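Local atomic coordinates of endoglucanase A (Clostridium longisporum, PDB entry 6Q1I), a protein that cleaves internal beta-1,4-glucosidic linkages in cellulose, lichenan and barley beta-glucan and also hydrolyses xylan, this chain being its glycoside hydrolase family 5 catalytic domain. Residues T56-I61 with C103-L108; F69-I74 with Y109-T114; V204-Y209 with N219-P224; V229-H234 with K276-V281. All blocks are in the same frame, centred on the assembly; numbering follows the deposited sequence. Where two conformers were deposited one is given.

Contact 1. Residues T56-I61 with C103-L108; sequences TTKAMI and CIADDL
Lys-58 and Ile-61, in the first turn of helix 58-67, meet the C-terminal end of helix 90-105 and the turn that follows it; these are two neighbouring helices on the outside of the barrel. The Lys-58 CB leaves to one side of segment 103-108, and only the far end of the chain closes on it. CG is anti to the backbone N (chi1 -171°), and the extended run through CG and CD carries CE to within 4.2 Å of Ala-105 CB. A bend in the last torsion (chi4 -66°) then turns NZ onto Asp-106, where it makes a salt bridge of 2.9 Å with OD1. The ammonium arrives on the syn side of that oxygen, a little out of the carboxylate plane.

Beside this pair lies a greasy patch built round Ile-61 CG2. That methyl touches Cys-103 SG at 3.8 Å and Leu-108 CD1 at 3.9 Å, with Asp-106 OD2 on it as well. Asp-107, at positive phi, ends the helix in a Schellman motif, Leu-108 N bonding back to Cys-103 O, and Leu-108 follows directly.

Lys-58 NZ also forms a salt bridge with Asp-62 OD1, an oxygen that lies close to Asp-106 OD2. One lysine therefore serves two acids, and its charge probably offsets their mutual repulsion at the border between solvent and the apolar interior.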
loop_
_atom_site.group_PDB
_atom_site.type_symbol
_atom_site.label_atom_id
_atom_site.label_comp_id
_atom_site.label_asym_id
_atom_site.label_seq_id
_atom_site.Cartn_x
_atom_site.Cartn_y
_atom_site.Cartn_z
ATOM N N THR A 56 17.692 1.608 -4.879
ATOM C CA THR A 56 17.169 0.251 -4.987
ATOM C C THR A 56 17.885 -0.518 -6.089
ATOM O O THR A 56 18.116 0.008 -7.180
ATOM C CB THR A 56 15.667 0.301 -5.297
ATOM O OG1 THR A 56 14.998 1.161 -4.359
ATOM C CG2 THR A 56 15.039 -1.075 -5.207
ATOM N N THR A 57 18.214 -1.781 -5.813
ATOM C CA THR A 57 18.835 -2.657 -6.800
ATOM C C THR A 57 17.962 -3.888 -7.032
ATOM O O THR A 57 17.121 -4.255 -6.203
ATOM C CB THR A 57 20.211 -3.135 -6.342
ATOM O OG1 THR A 57 20.018 -3.942 -5.190
ATOM C CG2 THR A 57 21.135 -1.959 -6.040
ATOM N N LYS A 58 18.174 -4.543 -8.170
ATOM C CA LYS A 58 17.441 -5.773 -8.425
ATOM C C LYS A 58 17.783 -6.839 -7.392
ATOM O O LYS A 58 16.929 -7.661 -7.040
ATOM C CB LYS A 58 17.673 -6.274 -9.850
ATOM C CG LYS A 58 16.737 -7.427 -10.204
ATOM C CD LYS A 58 16.758 -7.786 -11.673
ATOM C CE LYS A 58 15.788 -8.916 -11.994
ATOM N NZ LYS A 58 16.176 -10.203 -11.359
ATOM N N ALA A 59 19.017 -6.838 -6.883
ATOM C CA ALA A 59 19.393 -7.819 -5.870
ATOM C C ALA A 59 18.524 -7.709 -4.621
ATOM O O ALA A 59 18.241 -8.725 -3.978
ATOM C CB ALA A 59 20.872 -7.668 -5.518
ATOM N N MET A 60 18.097 -6.499 -4.252
ATOM C CA MET A 60 17.185 -6.371 -3.117
ATOM C C MET A 60 15.848 -7.032 -3.420
ATOM O O MET A 60 15.293 -7.756 -2.582
ATOM C CB MET A 60 16.953 -4.898 -2.794
ATOM C CG MET A 60 18.175 -4.154 -2.342
ATOM S SD MET A 60 17.866 -2.387 -2.299
ATOM C CE MET A 60 19.528 -1.755 -2.123
ATOM N N ILE A 61 15.321 -6.789 -4.618
ATOM C CA ILE A 61 14.055 -7.382 -5.031
ATOM C C ILE A 61 14.174 -8.901 -5.094
ATOM O O ILE A 61 13.269 -9.627 -4.662
ATOM C CB ILE A 61 13.620 -6.774 -6.379
ATOM C CG1 ILE A 61 13.485 -5.250 -6.269
ATOM C CG2 ILE A 61 12.322 -7.423 -6.867
ATOM C CD1 ILE A 61 12.582 -4.755 -5.155
ATOM N N CYS A 103 10.727 -6.110 -10.312
ATOM C CA CYS A 103 9.733 -6.937 -9.635
ATOM C C CYS A 103 8.982 -7.822 -10.616
ATOM O O CYS A 103 8.793 -9.019 -10.363
ATOM C CB CYS A 103 8.748 -6.028 -8.899
ATOM S SG CYS A 103 9.482 -4.968 -7.620
ATOM N N ILE A 104 8.527 -7.248 -11.736
ATOM C CA ILE A 104 7.785 -8.023 -12.727
ATOM C C ILE A 104 8.668 -9.120 -13.301
ATOM O O ILE A 104 8.224 -10.256 -13.489
ATOM C CB ILE A 104 7.219 -7.111 -13.833
ATOM C CG1 ILE A 104 6.185 -6.122 -13.272
ATOM C CG2 ILE A 104 6.621 -7.943 -14.983
ATOM C CD1 ILE A 104 4.860 -6.717 -12.861
ATOM N N ALA A 105 9.937 -8.799 -13.577
ATOM C CA ALA A 105 10.882 -9.802 -14.058
ATOM C C ALA A 105 10.992 -10.972 -13.089
ATOM O O ALA A 105 11.159 -12.121 -13.516
ATOM C CB ALA A 105 12.262 -9.162 -14.258
ATOM N N ASP A 106 10.884 -10.704 -11.787
ATOM C CA ASP A 106 10.981 -11.740 -10.764
ATOM C C ASP A 106 9.665 -12.467 -10.523
ATOM O O ASP A 106 9.544 -13.188 -9.527
ATOM C CB ASP A 106 11.500 -11.137 -9.454
ATOM C CG ASP A 106 13.001 -10.971 -9.446
ATOM O OD1 ASP A 106 13.658 -11.272 -10.473
ATOM O OD2 ASP A 106 13.527 -10.542 -8.399
ATOM N N ASP A 107 8.681 -12.295 -11.403
ATOM C CA ASP A 107 7.412 -13.024 -11.327
ATOM C C ASP A 107 6.576 -12.627 -10.114
ATOM O O ASP A 107 5.780 -13.417 -9.619
ATOM C CB ASP A 107 7.625 -14.545 -11.374
ATOM C CG ASP A 107 6.383 -15.292 -11.791
ATOM O OD1 ASP A 107 5.578 -14.708 -12.544
ATOM O OD2 ASP A 107 6.210 -16.457 -11.367
ATOM N N LEU A 108 6.726 -11.393 -9.648
ATOM C CA LEU A 108 5.942 -10.873 -8.542
ATOM C C LEU A 108 4.710 -10.139 -9.059
ATOM O O LEU A 108 4.719 -9.572 -10.158
ATOM C CB LEU A 108 6.788 -9.888 -7.727
ATOM C CG LEU A 108 7.994 -10.504 -7.018
ATOM C CD1 LEU A 108 8.975 -9.434 -6.606
ATOM C CD2 LEU A 108 7.545 -11.299 -5.793
#

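Contact 2. Residues F69-I74 with Y109-T114; sequences FKTIRI and YVILNT
Arg-73 lies against Ile-111 in a parallel pair of barrel strands, 71-74 and 109-113, the two strands of a beta-alpha-beta unit whose crossover runs through helix 90-105. Four backbone bonds zip them together, from Tyr-109 N to Lys-70 O at 3.0 Å through to Ile-74 N to Ile-111 O at 2.8 Å.

Thr-71, Arg-73, Tyr-109 and Ile-111 share one face of the sheet, while Ile-72, Ile-74, Val-110 and Leu-112 point to the other, against helix 90-105, and there Ile-74 CD1 meets Val-110 CG1 at 3.6 Å. Arg-73 is stretched out: with CG anti to the backbone N (chi1 -179°), its CG passes 3.9 Å from Ile-111 CB and the guanidinium reaches the catalytic end of the barrel. There Asn-113 ND2 sits over one guanidinium face, 3.2 Å from Arg-73 NH2, with the two planes 77° apart. Both are donors, so this is contact without a hydrogen bond. The Asn-113 amide is held by Thr-76 N at OD1 and by His-115 at ND2. Arg-73 has its own partners: Glu-156 and Asn-159 at NH2, Asn-26 and Gln-284 at NH1. Gln-284 is a changed residue at the position assigned by similarity to the nucleophile, so this arginine belongs to the active-site shell.

At the other end Thr-71 OG1 rests 3.5 Å from Tyr-109 CB while bonding to Met-21 O. The Tyr-109 hydroxyl, already bonded to Arg-12, has a water in the plane of its ring, 3.0 Å from OH; that water also takes a weak bond from Lys-70 NZ.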
loop_
_atom_site.group_PDB
_atom_site.type_symbol
_atom_site.label_atom_id
_atom_site.label_comp_id
_atom_site.label_asym_id
_atom_site.label_seq_id
_atom_site.Cartn_x
_atom_site.Cartn_y
_atom_site.Cartn_z
ATOM N N PHE A 69 7.876 -14.088 -0.591
ATOM C CA PHE A 69 6.838 -13.095 -0.838
ATOM C C PHE A 69 6.400 -13.182 -2.296
ATOM O O PHE A 69 7.223 -13.390 -3.191
ATOM C CB PHE A 69 7.388 -11.697 -0.555
ATOM C CG PHE A 69 7.757 -11.462 0.893
ATOM C CD1 PHE A 69 9.055 -11.641 1.338
ATOM C CD2 PHE A 69 6.808 -11.041 1.802
ATOM C CE1 PHE A 69 9.390 -11.430 2.652
ATOM C CE2 PHE A 69 7.142 -10.820 3.122
ATOM C CZ PHE A 69 8.435 -11.021 3.550
ATOM N N LYS A 70 5.101 -12.993 -2.546
ATOM C CA LYS A 70 4.572 -13.086 -3.901
ATOM C C LYS A 70 4.182 -11.745 -4.500
ATOM O O LYS A 70 3.919 -11.680 -5.708
ATOM C CB LYS A 70 3.382 -14.055 -3.950
ATOM C CG LYS A 70 3.812 -15.525 -3.878
ATOM C CD LYS A 70 2.635 -16.471 -4.045
ATOM C CE LYS A 70 2.135 -16.512 -5.484
ATOM N NZ LYS A 70 0.970 -17.439 -5.640
ATOM N N THR A 71 4.124 -10.693 -3.688
ATOM C CA THR A 71 3.725 -9.360 -4.113
ATOM C C THR A 71 4.699 -8.340 -3.547
ATOM O O THR A 71 5.119 -8.450 -2.389
ATOM C CB THR A 71 2.312 -9.051 -3.570
ATOM O OG1 THR A 71 1.366 -9.948 -4.159
ATOM C CG2 THR A 71 1.872 -7.633 -3.890
ATOM N N ILE A 72 5.038 -7.329 -4.349
ATOM C CA ILE A 72 5.712 -6.133 -3.854
ATOM C C ILE A 72 4.839 -4.922 -4.177
ATOM O O ILE A 72 4.376 -4.759 -5.315
ATOM C CB ILE A 72 7.142 -5.981 -4.414
ATOM C CG1 ILE A 72 8.037 -7.053 -3.782
ATOM C CG2 ILE A 72 7.672 -4.581 -4.139
ATOM C CD1 ILE A 72 9.500 -6.951 -4.166
ATOM N N ARG A 73 4.599 -4.093 -3.170
ATOM C CA ARG A 73 3.983 -2.787 -3.365
ATOM C C ARG A 73 5.092 -1.751 -3.482
ATOM O O ARG A 73 6.039 -1.755 -2.684
ATOM C CB ARG A 73 3.027 -2.468 -2.217
ATOM C CG ARG A 73 2.297 -1.132 -2.304
ATOM C CD ARG A 73 1.118 -1.142 -1.390
ATOM N NE ARG A 73 0.334 0.082 -1.211
ATOM C CZ ARG A 73 0.492 0.966 -0.227
ATOM N NH1 ARG A 73 1.520 0.882 0.613
ATOM N NH2 ARG A 73 -0.382 1.954 -0.083
ATOM N N ILE A 74 5.009 -0.941 -4.533
ATOM C CA ILE A 74 5.964 0.130 -4.817
ATOM C C ILE A 74 5.244 1.442 -4.527
ATOM O O ILE A 74 4.683 2.072 -5.441
ATOM C CB ILE A 74 6.481 0.059 -6.264
ATOM C CG1 ILE A 74 7.092 -1.318 -6.543
ATOM C CG2 ILE A 74 7.504 1.174 -6.531
ATOM C CD1 ILE A 74 7.513 -1.523 -7.985
ATOM N N TYR A 109 3.640 -10.158 -8.258
ATOM C CA TYR A 109 2.599 -9.146 -8.398
ATOM C C TYR A 109 3.161 -7.826 -7.893
ATOM O O TYR A 109 3.937 -7.794 -6.933
ATOM C CB TYR A 109 1.335 -9.523 -7.600
ATOM C CG TYR A 109 0.701 -10.771 -8.146
ATOM C CD1 TYR A 109 1.057 -12.021 -7.665
ATOM C CD2 TYR A 109 -0.196 -10.709 -9.202
ATOM C CE1 TYR A 109 0.532 -13.177 -8.211
ATOM C CE2 TYR A 109 -0.731 -11.856 -9.750
ATOM C CZ TYR A 109 -0.368 -13.089 -9.254
ATOM O OH TYR A 109 -0.905 -14.230 -9.816
ATOM N N VAL A 110 2.799 -6.738 -8.560
ATOM C CA VAL A 110 3.282 -5.408 -8.216
ATOM C C VAL A 110 2.076 -4.501 -8.044
ATOM O O VAL A 110 1.217 -4.435 -8.927
ATOM C CB VAL A 110 4.215 -4.853 -9.304
ATOM C CG1 VAL A 110 4.569 -3.412 -9.012
ATOM C CG2 VAL A 110 5.454 -5.721 -9.394
ATOM N N ILE A 111 2.024 -3.791 -6.923
ATOM C CA ILE A 111 1.035 -2.744 -6.695
ATOM C C ILE A 111 1.752 -1.410 -6.846
ATOM O O ILE A 111 2.670 -1.106 -6.073
ATOM C CB ILE A 111 0.415 -2.844 -5.291
ATOM C CG1 ILE A 111 -0.291 -4.179 -5.065
ATOM C CG2 ILE A 111 -0.528 -1.665 -5.075
ATOM C CD1 ILE A 111 -0.558 -4.482 -3.590
ATOM N N LEU A 112 1.337 -0.614 -7.830
ATOM C CA LEU A 112 1.876 0.722 -8.068
ATOM C C LEU A 112 0.783 1.728 -7.720
ATOM O O LEU A 112 -0.304 1.687 -8.309
ATOM C CB LEU A 112 2.285 0.869 -9.534
ATOM C CG LEU A 112 2.909 2.219 -9.902
ATOM C CD1 LEU A 112 4.267 2.403 -9.190
ATOM C CD2 LEU A 112 3.065 2.354 -11.412
ATOM N N ASN A 113 1.061 2.630 -6.778
ATOM C CA ASN A 113 0.052 3.564 -6.285
ATOM C C ASN A 113 0.452 5.011 -6.562
ATOM O O ASN A 113 1.451 5.285 -7.231
ATOM C CB ASN A 113 -0.243 3.332 -4.795
ATOM C CG ASN A 113 0.812 3.888 -3.871
ATOM O OD1 ASN A 113 1.816 4.456 -4.307
ATOM N ND2 ASN A 113 0.581 3.727 -2.563
ATOM N N THR A 114 -0.389 5.942 -6.102
ATOM C CA THR A 114 0.061 7.255 -5.661
ATOM C C THR A 114 0.092 7.224 -4.136
ATOM O O THR A 114 -0.719 6.540 -3.501
ATOM C CB THR A 114 -0.814 8.414 -6.167
ATOM O OG1 THR A 114 -2.054 8.464 -5.454
ATOM C CG2 THR A 114 -1.059 8.323 -7.663
HETATM O O HOH W 1 0.594 -16.640 -8.795
#

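Contact 3. Residues V204-Y209 with N219-P224; sequences VMMPTY and NDFKVP
The Phe-221 ring is pushed edge-on at the backbone of strand 204-208. Two carbonyl oxygens line that edge near the ring plane: Met-206 O, 3.3 Å from Phe-221 CE1, and Pro-207 O, 3.8 Å from the same carbon. The slightly positive C-H rim of the ring suits such oxygens, although neither contact is a hydrogen bond. Thr-208 CG2 approaches obliquely, 3.9 Å from Phe-221 CD1, its side chain crossing the phenylalanine at about a right angle.

Met-206 wraps round the end of the ring. Its chi1 of 52° sets CG between the backbone N and the carbonyl carbon, which brings CG to 3.7 Å from Phe-221 CZ. The sulfur continues past the ring, 5.4 Å from SD to the Phe-221 centroid and 56° off the ring normal, a slanted Met-aromatic contact. From there it runs out to Pro-224, where SD meets CD at 3.8 Å. Phe-221 and Pro-224 thus grip one methionine from two points of the loop.

This loop, between helix 215-219 and strand 229-234, is folded back over the fifth barrel strand. Asn-185 of helix 175-194 donates to Pro-207 O and touches Met-206, while Phe-273 of helix 256-275 packs edge-to-face with Phe-221. The phenylalanine also rests on Ala-231, so its ring sits between strands 204-208 and 229-234 and the helix layer outside them.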
loop_
_atom_site.group_PDB
_atom_site.type_symbol
_atom_site.label_atom_id
_atom_site.label_comp_id
_atom_site.label_asym_id
_atom_site.label_seq_id
_atom_site.Cartn_x
_atom_site.Cartn_y
_atom_site.Cartn_z
ATOM N N VAL A 204 -7.670 -2.713 -10.184
ATOM C CA VAL A 204 -7.418 -1.408 -9.584
ATOM C C VAL A 204 -7.869 -1.432 -8.132
ATOM O O VAL A 204 -9.060 -1.614 -7.850
ATOM C CB VAL A 204 -8.108 -0.269 -10.356
ATOM C CG1 VAL A 204 -7.866 1.069 -9.649
ATOM C CG2 VAL A 204 -7.618 -0.209 -11.795
ATOM N N MET A 205 -6.919 -1.262 -7.218
ATOM C CA MET A 205 -7.179 -1.060 -5.804
ATOM C C MET A 205 -7.521 0.401 -5.535
ATOM O O MET A 205 -6.983 1.310 -6.176
ATOM C CB MET A 205 -5.924 -1.412 -4.998
ATOM C CG MET A 205 -5.644 -2.890 -4.915
ATOM S SD MET A 205 -4.038 -3.347 -4.224
ATOM C CE MET A 205 -4.096 -2.520 -2.651
ATOM N N MET A 206 -8.419 0.619 -4.571
ATOM C CA MET A 206 -8.744 1.972 -4.144
ATOM C C MET A 206 -9.107 1.944 -2.672
ATOM O O MET A 206 -9.760 0.987 -2.223
ATOM C CB MET A 206 -9.890 2.586 -4.950
ATOM C CG MET A 206 -11.142 1.745 -5.031
ATOM S SD MET A 206 -12.342 2.391 -6.204
ATOM C CE MET A 206 -11.378 2.521 -7.650
ATOM N N PRO A 207 -8.682 2.943 -1.901
ATOM C CA PRO A 207 -8.836 2.878 -0.448
ATOM C C PRO A 207 -10.121 3.495 0.078
ATOM O O PRO A 207 -10.769 4.330 -0.563
ATOM C CB PRO A 207 -7.649 3.712 0.054
ATOM C CG PRO A 207 -7.493 4.758 -1.014
ATOM C CD PRO A 207 -7.789 4.047 -2.306
ATOM N N THR A 208 -10.468 3.065 1.287
ATOM C CA THR A 208 -11.353 3.827 2.141
ATOM C C THR A 208 -10.664 5.129 2.560
ATOM O O THR A 208 -9.466 5.332 2.334
ATOM C CB THR A 208 -11.643 3.027 3.405
ATOM O OG1 THR A 208 -10.389 2.741 4.022
ATOM C CG2 THR A 208 -12.370 1.728 3.106
ATOM N N TYR A 209 -11.423 6.018 3.194
ATOM C CA TYR A 209 -10.830 7.200 3.808
ATOM C C TYR A 209 -9.719 6.769 4.761
ATOM O O TYR A 209 -9.919 5.907 5.628
ATOM C CB TYR A 209 -11.916 7.987 4.552
ATOM C CG TYR A 209 -11.436 9.223 5.290
ATOM C CD1 TYR A 209 -11.619 10.502 4.764
ATOM C CD2 TYR A 209 -10.830 9.116 6.533
ATOM C CE1 TYR A 209 -11.189 11.632 5.450
ATOM C CE2 TYR A 209 -10.392 10.236 7.221
ATOM C CZ TYR A 209 -10.580 11.491 6.678
ATOM O OH TYR A 209 -10.153 12.616 7.358
ATOM N N ASN A 219 -17.847 1.174 5.685
ATOM C CA ASN A 219 -19.244 1.192 5.282
ATOM C C ASN A 219 -19.497 2.214 4.191
ATOM O O ASN A 219 -20.322 1.965 3.302
ATOM C CB ASN A 219 -20.155 1.439 6.477
ATOM C CG ASN A 219 -20.243 0.240 7.398
ATOM O OD1 ASN A 219 -19.859 -0.874 7.037
ATOM N ND2 ASN A 219 -20.768 0.461 8.592
ATOM N N ASP A 220 -18.789 3.346 4.213
ATOM C CA ASP A 220 -19.005 4.395 3.223
ATOM C C ASP A 220 -18.221 4.178 1.933
ATOM O O ASP A 220 -18.361 4.977 1.005
ATOM C CB ASP A 220 -18.695 5.780 3.807
ATOM C CG ASP A 220 -19.902 6.430 4.467
ATOM O OD1 ASP A 220 -21.019 5.878 4.384
ATOM O OD2 ASP A 220 -19.730 7.510 5.063
ATOM N N PHE A 221 -17.434 3.111 1.836
ATOM C CA PHE A 221 -16.712 2.811 0.607
ATOM C C PHE A 221 -17.698 2.542 -0.521
ATOM O O PHE A 221 -18.590 1.700 -0.393
ATOM C CB PHE A 221 -15.843 1.572 0.838
ATOM C CG PHE A 221 -14.992 1.175 -0.341
ATOM C CD1 PHE A 221 -13.769 1.771 -0.560
ATOM C CD2 PHE A 221 -15.400 0.176 -1.211
ATOM C CE1 PHE A 221 -12.978 1.393 -1.636
ATOM C CE2 PHE A 221 -14.612 -0.205 -2.276
ATOM C CZ PHE A 221 -13.402 0.399 -2.486
ATOM N N LYS A 222 -17.515 3.225 -1.645
ATOM C CA LYS A 222 -18.388 3.065 -2.800
ATOM C C LYS A 222 -17.613 2.421 -3.939
ATOM O O LYS A 222 -16.547 2.909 -4.321
ATOM C CB LYS A 222 -18.967 4.408 -3.257
ATOM C CG LYS A 222 -20.031 4.273 -4.340
ATOM C CD LYS A 222 -20.687 5.599 -4.658
ATOM C CE LYS A 222 -21.754 5.437 -5.739
ATOM N NZ LYS A 222 -22.288 6.747 -6.222
ATOM N N VAL A 223 -18.162 1.341 -4.484
ATOM C CA VAL A 223 -17.576 0.650 -5.629
ATOM C C VAL A 223 -18.132 1.294 -6.896
ATOM O O VAL A 223 -19.356 1.281 -7.094
ATOM C CB VAL A 223 -17.916 -0.847 -5.594
ATOM C CG1 VAL A 223 -17.258 -1.581 -6.761
ATOM C CG2 VAL A 223 -17.506 -1.467 -4.258
ATOM N N PRO A 224 -17.292 1.864 -7.762
ATOM C CA PRO A 224 -17.780 2.338 -9.066
ATOM C C PRO A 224 -18.350 1.197 -9.901
ATOM O O PRO A 224 -18.172 0.016 -9.600
ATOM C CB PRO A 224 -16.524 2.915 -9.733
ATOM C CG PRO A 224 -15.568 3.169 -8.618
ATOM C CD PRO A 224 -15.849 2.116 -7.589
#

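Contact 4. Residues V229-H234 with K276-V281; sequences VIASVH and KGVPVV
Strands 229-234 and 280-285 are the sixth and seventh of the eight-stranded TIM barrel, joined by a crossover through helix 256-275. They run parallel. Gly-277, at positive phi, closes that helix in a Schellman motif, and two residues on the chain falls into register beside its neighbour. Pro-279 has no N-H to offer; its CD instead packs on Val-229 O at 3.4 Å, and pairing starts from its carbonyl, which accepts from Ala-231 N at 2.9 Å. Val-281 then bonds through both its backbone N and O: the N donates to Ala-231 O at 2.9 Å in an almost straight bond, and the O takes Val-233 N at 3.2 Å.

The side chains divide between the faces. Ile-230 CG2 meets Val-281 CG2 at 3.7 Å, and both residues pack on Met-205 of the preceding strand. With CG2 anti to the backbone N, Ile-230 turns CG1 the other way to touch Pro-279 CG, and the two side chains cross at about a right angle; helix 14-20 covers both.

On the outer face, Ala-231, Val-233, Val-278 and Val-280 all lie against Phe-273 of helix 256-275. Val-278 CG1 rests on Val-229 O while its CG2 leans on Ala-231 CB. A chi1 of 57° tucks Val-280 CG1 between the backbone N and carbonyl carbon and leaves CG2 opposite the N, 3.6 Å from Ala-231 O and 4.1 Å from Val-233 CG2.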
loop_
_atom_site.group_PDB
_atom_site.type_symbol
_atom_site.label_atom_id
_atom_site.label_comp_id
_atom_site.label_asym_id
_atom_site.label_seq_id
_atom_site.Cartn_x
_atom_site.Cartn_y
_atom_site.Cartn_z
ATOM N N VAL A 229 -12.433 -3.950 -9.494
ATOM C CA VAL A 229 -12.021 -3.112 -8.372
ATOM C C VAL A 229 -11.677 -3.991 -7.177
ATOM O O VAL A 229 -12.318 -5.023 -6.930
ATOM C CB VAL A 229 -13.140 -2.114 -8.012
ATOM C CG1 VAL A 229 -12.859 -1.409 -6.677
ATOM C CG2 VAL A 229 -13.319 -1.106 -9.148
ATOM N N ILE A 230 -10.673 -3.558 -6.413
ATOM C CA ILE A 230 -10.273 -4.164 -5.152
ATOM C C ILE A 230 -10.285 -3.066 -4.093
ATOM O O ILE A 230 -9.779 -1.966 -4.333
ATOM C CB ILE A 230 -8.842 -4.734 -5.270
ATOM C CG1 ILE A 230 -8.725 -5.772 -6.391
ATOM C CG2 ILE A 230 -8.384 -5.320 -3.924
ATOM C CD1 ILE A 230 -7.278 -6.116 -6.757
ATOM N N ALA A 231 -10.846 -3.354 -2.922
ATOM C CA ALA A 231 -10.748 -2.416 -1.808
ATOM C C ALA A 231 -9.369 -2.507 -1.152
ATOM O O ALA A 231 -8.834 -3.604 -0.967
ATOM C CB ALA A 231 -11.822 -2.734 -0.770
ATOM N N SER A 232 -8.827 -1.355 -0.755
ATOM C CA SER A 232 -7.554 -1.255 -0.047
ATOM C C SER A 232 -7.793 -0.747 1.371
ATOM O O SER A 232 -8.365 0.330 1.563
ATOM C CB SER A 232 -6.622 -0.276 -0.771
ATOM O OG SER A 232 -5.460 -0.021 -0.006
ATOM N N VAL A 233 -7.313 -1.498 2.366
ATOM C CA VAL A 233 -7.218 -1.011 3.735
ATOM C C VAL A 233 -5.807 -1.263 4.245
ATOM O O VAL A 233 -5.090 -2.140 3.755
ATOM C CB VAL A 233 -8.264 -1.621 4.701
ATOM C CG1 VAL A 233 -9.672 -1.279 4.259
ATOM C CG2 VAL A 233 -8.098 -3.125 4.815
ATOM N N HIS A 234 -5.411 -0.464 5.234
ATOM C CA HIS A 234 -4.170 -0.649 5.978
ATOM C C HIS A 234 -4.557 -0.979 7.408
ATOM O O HIS A 234 -5.492 -0.389 7.959
ATOM C CB HIS A 234 -3.311 0.611 5.907
ATOM C CG HIS A 234 -2.923 0.967 4.509
ATOM N ND1 HIS A 234 -2.365 2.176 4.173
ATOM C CD2 HIS A 234 -3.036 0.273 3.353
ATOM C CE1 HIS A 234 -2.160 2.220 2.870
ATOM N NE2 HIS A 234 -2.554 1.075 2.349
ATOM N N LYS A 276 -20.262 -5.878 -0.574
ATOM C CA LYS A 276 -20.207 -4.834 -1.589
ATOM C C LYS A 276 -19.736 -5.331 -2.954
ATOM O O LYS A 276 -19.653 -4.531 -3.891
ATOM C CB LYS A 276 -19.272 -3.710 -1.120
ATOM C CG LYS A 276 -19.803 -2.936 0.071
ATOM C CD LYS A 276 -18.760 -1.969 0.635
ATOM C CE LYS A 276 -19.302 -1.177 1.807
ATOM N NZ LYS A 276 -20.055 0.005 1.323
ATOM N N GLY A 277 -19.425 -6.613 -3.092
ATOM C CA GLY A 277 -19.066 -7.190 -4.371
ATOM C C GLY A 277 -17.602 -7.131 -4.760
ATOM O O GLY A 277 -17.290 -7.380 -5.931
ATOM N N VAL A 278 -16.696 -6.823 -3.831
ATOM C CA VAL A 278 -15.278 -6.709 -4.170
ATOM C C VAL A 278 -14.375 -7.475 -3.213
ATOM O O VAL A 278 -14.695 -7.627 -2.024
ATOM C CB VAL A 278 -14.814 -5.236 -4.246
ATOM C CG1 VAL A 278 -15.535 -4.511 -5.365
ATOM C CG2 VAL A 278 -14.951 -4.517 -2.903
ATOM N N PRO A 279 -13.208 -7.911 -3.683
ATOM C CA PRO A 279 -12.174 -8.407 -2.770
ATOM C C PRO A 279 -11.504 -7.255 -2.041
ATOM O O PRO A 279 -11.719 -6.080 -2.343
ATOM C CB PRO A 279 -11.191 -9.123 -3.695
ATOM C CG PRO A 279 -11.431 -8.544 -5.051
ATOM C CD PRO A 279 -12.776 -7.896 -5.087
ATOM N N VAL A 280 -10.659 -7.613 -1.071
ATOM C CA VAL A 280 -9.918 -6.656 -0.260
ATOM C C VAL A 280 -8.462 -7.095 -0.154
ATOM O O VAL A 280 -8.163 -8.286 -0.017
ATOM C CB VAL A 280 -10.573 -6.445 1.129
ATOM C CG1 VAL A 280 -10.710 -7.760 1.896
ATOM C CG2 VAL A 280 -9.815 -5.408 1.943
ATOM N N VAL A 281 -7.556 -6.122 -0.220
ATOM C CA VAL A 281 -6.133 -6.321 0.019
ATOM C C VAL A 281 -5.731 -5.428 1.183
ATOM O O VAL A 281 -6.055 -4.235 1.199
ATOM C CB VAL A 281 -5.302 -5.976 -1.230
ATOM C CG1 VAL A 281 -3.817 -5.821 -0.889
ATOM C CG2 VAL A 281 -5.511 -7.011 -2.333
#

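Contacts 2 and 4 are two of the buried strand pairings of the barrel, both parallel and both held by backbone hydrogen bonds; they meet where Arg-73 touches His-234, near the catalytic positions. Contact 3 is buried too, but joins a strand to a loop by aromatic, sulfur and methyl packing, with no hydrogen bond across it. It shares its surroundings with contact 4: strands 204-208 and 229-234 are neighbours, and Lys-276 bonds to carbonyls of Asn-219 and Phe-221. Contact 1 lies further out, joins helices and carries the one salt bridge across any of the four. Its Cys-103 and Leu-108 pack on Val-110 and Ile-72, tying it to contact 2.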